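Long-range contact in Exo-1,5-alpha-l-arabinofuranobiosidase (Gibberella zeae, PDB 2YDP), which probably releases arabinobiose units from the ends of alpha-1,5-linked L-arabinan chains, as an exo-acting glycoside hydrolase: residues 335-340 with 357-362. The protein carries 1 engineered substitution. Numbering follows the deposited sequence.
Sequences DLLMIM and SVVRLS
The two middle strands of one four-stranded antiparallel blade of the beta-propeller, 336-340 and 357-360, pair through Leu337 with Val359 and Ile339 with Ser357, both hydrogen-bonded pairs. Strand 11-17 flanks them beyond 357-360, so the N-terminal strand completes a blade built from the C-terminal end of the chain, the closure known as molecular velcro in propellers. Leu337 N donates to Val359 O at 2.8 Å, nearly in line with the carbonyl. On the sheet face of Leu337 and Ile339, Val359 CG2 touches Leu337 CB and meets Ile339 CD1 at 4.0 Å. Across the other face, the bend of Met338 at chi3 (-89°) sets its CE against Val358 CG2 at 3.8 Å, while Val358 CG1 touches Leu336 CD2.

Where the second strand passes into the short helix 361-364, Asp335 binds three successive residues, Arg360 to Ser362. Its carbonyl O accepts Leu361 N, and its carboxylate, swung anti to the backbone N (chi1 -168°), takes Ser362 N on OD1 at 2.7 Å and Ser362 OG on OD2 at 2.6 Å, each through a syn lone pair. Arg360 NH1 forms a salt bridge with Asp335 OD2 at 3.1 Å, meeting it on the anti side, 28° out of the carboxylate plane. Leu336 CD2 lies over the centre of one guanidinium face, 3.8 Å above it, and Asp333 forms a salt bridge with NH2 of the same group. Bound through both oxygens, the Asp335 carboxylate is restrained in rotation; its negative charge beside the first turn probably favours the helix start and is probably balanced in part by Arg360, which it shares with Asp333.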
loop_
_atom_site.group_PDB
_atom_site.type_symbol
_atom_site.label_atom_id
_atom_site.label_comp_id
_atom_site.label_asym_id
_atom_site.label_seq_id
_atom_site.Cartn_x
_atom_site.Cartn_y
_atom_site.Cartn_z
ATOM N N ASP A 335 7.166 -19.431 2.602
ATOM C CA ASP A 335 8.429 -19.188 1.928
ATOM C C ASP A 335 8.218 -18.334 0.655
ATOM O O ASP A 335 9.141 -17.657 0.202
ATOM C CB ASP A 335 9.093 -20.553 1.604
ATOM C CG ASP A 335 10.549 -20.428 1.171
ATOM O OD1 ASP A 335 11.277 -19.448 1.535
ATOM O OD2 ASP A 335 10.976 -21.353 0.447
ATOM N N LEU A 336 7.000 -18.330 0.109
ATOM C CA LEU A 336 6.743 -17.649 -1.173
ATOM C C LEU A 336 6.378 -16.178 -0.979
ATOM O O LEU A 336 5.533 -15.843 -0.138
ATOM C CB LEU A 336 5.645 -18.375 -1.970
ATOM C CG LEU A 336 5.995 -19.763 -2.508
ATOM C CD1 LEU A 336 4.730 -20.461 -3.094
ATOM C CD2 LEU A 336 7.118 -19.631 -3.585
ATOM N N LEU A 337 7.005 -15.305 -1.755
ATOM C CA LEU A 337 6.750 -13.875 -1.640
ATOM C C LEU A 337 6.486 -13.294 -3.015
ATOM O O LEU A 337 7.337 -13.429 -3.916
ATOM C CB LEU A 337 7.978 -13.181 -1.039
ATOM C CG LEU A 337 7.856 -11.673 -0.876
ATOM C CD1 LEU A 337 6.825 -11.332 0.226
ATOM C CD2 LEU A 337 9.235 -11.002 -0.625
ATOM N N MET A 338 5.309 -12.687 -3.202
ATOM C CA MET A 338 5.112 -11.906 -4.408
ATOM C C MET A 338 5.545 -10.460 -4.214
ATOM O O MET A 338 5.307 -9.879 -3.155
ATOM C CB MET A 338 3.665 -11.945 -4.871
ATOM C CG MET A 338 3.392 -11.089 -6.116
ATOM S SD MET A 338 1.663 -11.273 -6.624
ATOM C CE MET A 338 1.853 -12.634 -7.689
ATOM N N ILE A 339 6.181 -9.908 -5.242
ATOM C CA ILE A 339 6.568 -8.518 -5.289
ATOM C C ILE A 339 5.977 -7.924 -6.568
ATOM O O ILE A 339 6.298 -8.381 -7.656
ATOM C CB ILE A 339 8.085 -8.326 -5.320
ATOM C CG1 ILE A 339 8.775 -8.998 -4.124
ATOM C CG2 ILE A 339 8.424 -6.855 -5.259
ATOM C CD1 ILE A 339 9.681 -10.094 -4.522
ATOM N N MET A 340 5.111 -6.919 -6.419
ATOM C CA MET A 340 4.387 -6.345 -7.544
ATOM C C MET A 340 4.653 -4.866 -7.663
ATOM O O MET A 340 4.635 -4.126 -6.652
ATOM C CB MET A 340 2.874 -6.553 -7.366
ATOM C CG MET A 340 2.043 -6.188 -8.568
ATOM S SD MET A 340 0.357 -6.299 -7.986
ATOM C CE MET A 340 -0.571 -5.974 -9.508
ATOM N N SER A 357 6.841 -10.608 -9.577
ATOM C CA SER A 357 7.665 -11.797 -9.442
ATOM C C SER A 357 7.250 -12.517 -8.167
ATOM O O SER A 357 6.787 -11.888 -7.204
ATOM C CB SER A 357 9.142 -11.416 -9.336
ATOM O OG SER A 357 9.575 -10.777 -10.521
ATOM N N VAL A 358 7.416 -13.832 -8.173
ATOM C CA VAL A 358 7.292 -14.618 -6.956
ATOM C C VAL A 358 8.620 -15.272 -6.710
ATOM O O VAL A 358 9.159 -15.937 -7.609
ATOM C CB VAL A 358 6.144 -15.680 -7.084
ATOM C CG1 VAL A 358 6.211 -16.685 -5.908
ATOM C CG2 VAL A 358 4.810 -14.942 -7.139
ATOM N N VAL A 359 9.138 -15.062 -5.492
ATOM C CA VAL A 359 10.431 -15.559 -5.090
ATOM C C VAL A 359 10.259 -16.468 -3.857
ATOM O O VAL A 359 9.246 -16.379 -3.148
ATOM C CB VAL A 359 11.426 -14.383 -4.789
ATOM C CG1 VAL A 359 11.468 -13.388 -5.996
ATOM C CG2 VAL A 359 11.049 -13.657 -3.464
ATOM N N ARG A 360 11.245 -17.323 -3.596
ATOM C CA ARG A 360 11.324 -18.020 -2.290
ATOM C C ARG A 360 12.326 -17.336 -1.395
ATOM O O ARG A 360 13.452 -17.098 -1.832
ATOM C CB ARG A 360 11.754 -19.471 -2.450
ATOM C CG ARG A 360 10.618 -20.371 -2.825
ATOM C CD ARG A 360 11.007 -21.865 -2.892
ATOM N NE ARG A 360 9.824 -22.592 -3.354
ATOM C CZ ARG A 360 8.761 -22.861 -2.589
ATOM N NH1 ARG A 360 8.736 -22.505 -1.306
ATOM N NH2 ARG A 360 7.702 -23.480 -3.102
ATOM N N LEU A 361 11.928 -17.030 -0.152
ATOM C CA LEU A 361 12.855 -16.391 0.799
ATOM C C LEU A 361 14.062 -17.271 1.098
ATOM O O LEU A 361 15.180 -16.785 1.218
ATOM C CB LEU A 361 12.140 -16.023 2.082
ATOM C CG LEU A 361 11.082 -14.926 1.887
ATOM C CD1 LEU A 361 10.284 -14.784 3.212
ATOM C CD2 LEU A 361 11.756 -13.594 1.517
ATOM N N SER A 362 13.830 -18.566 1.159
ATOM C CA SER A 362 14.902 -19.536 1.324
ATOM C C SER A 362 15.949 -19.473 0.203
ATOM O O SER A 362 17.084 -19.859 0.442
ATOM C CB SER A 362 14.325 -20.966 1.433
ATOM O OG SER A 362 13.598 -21.278 0.271
#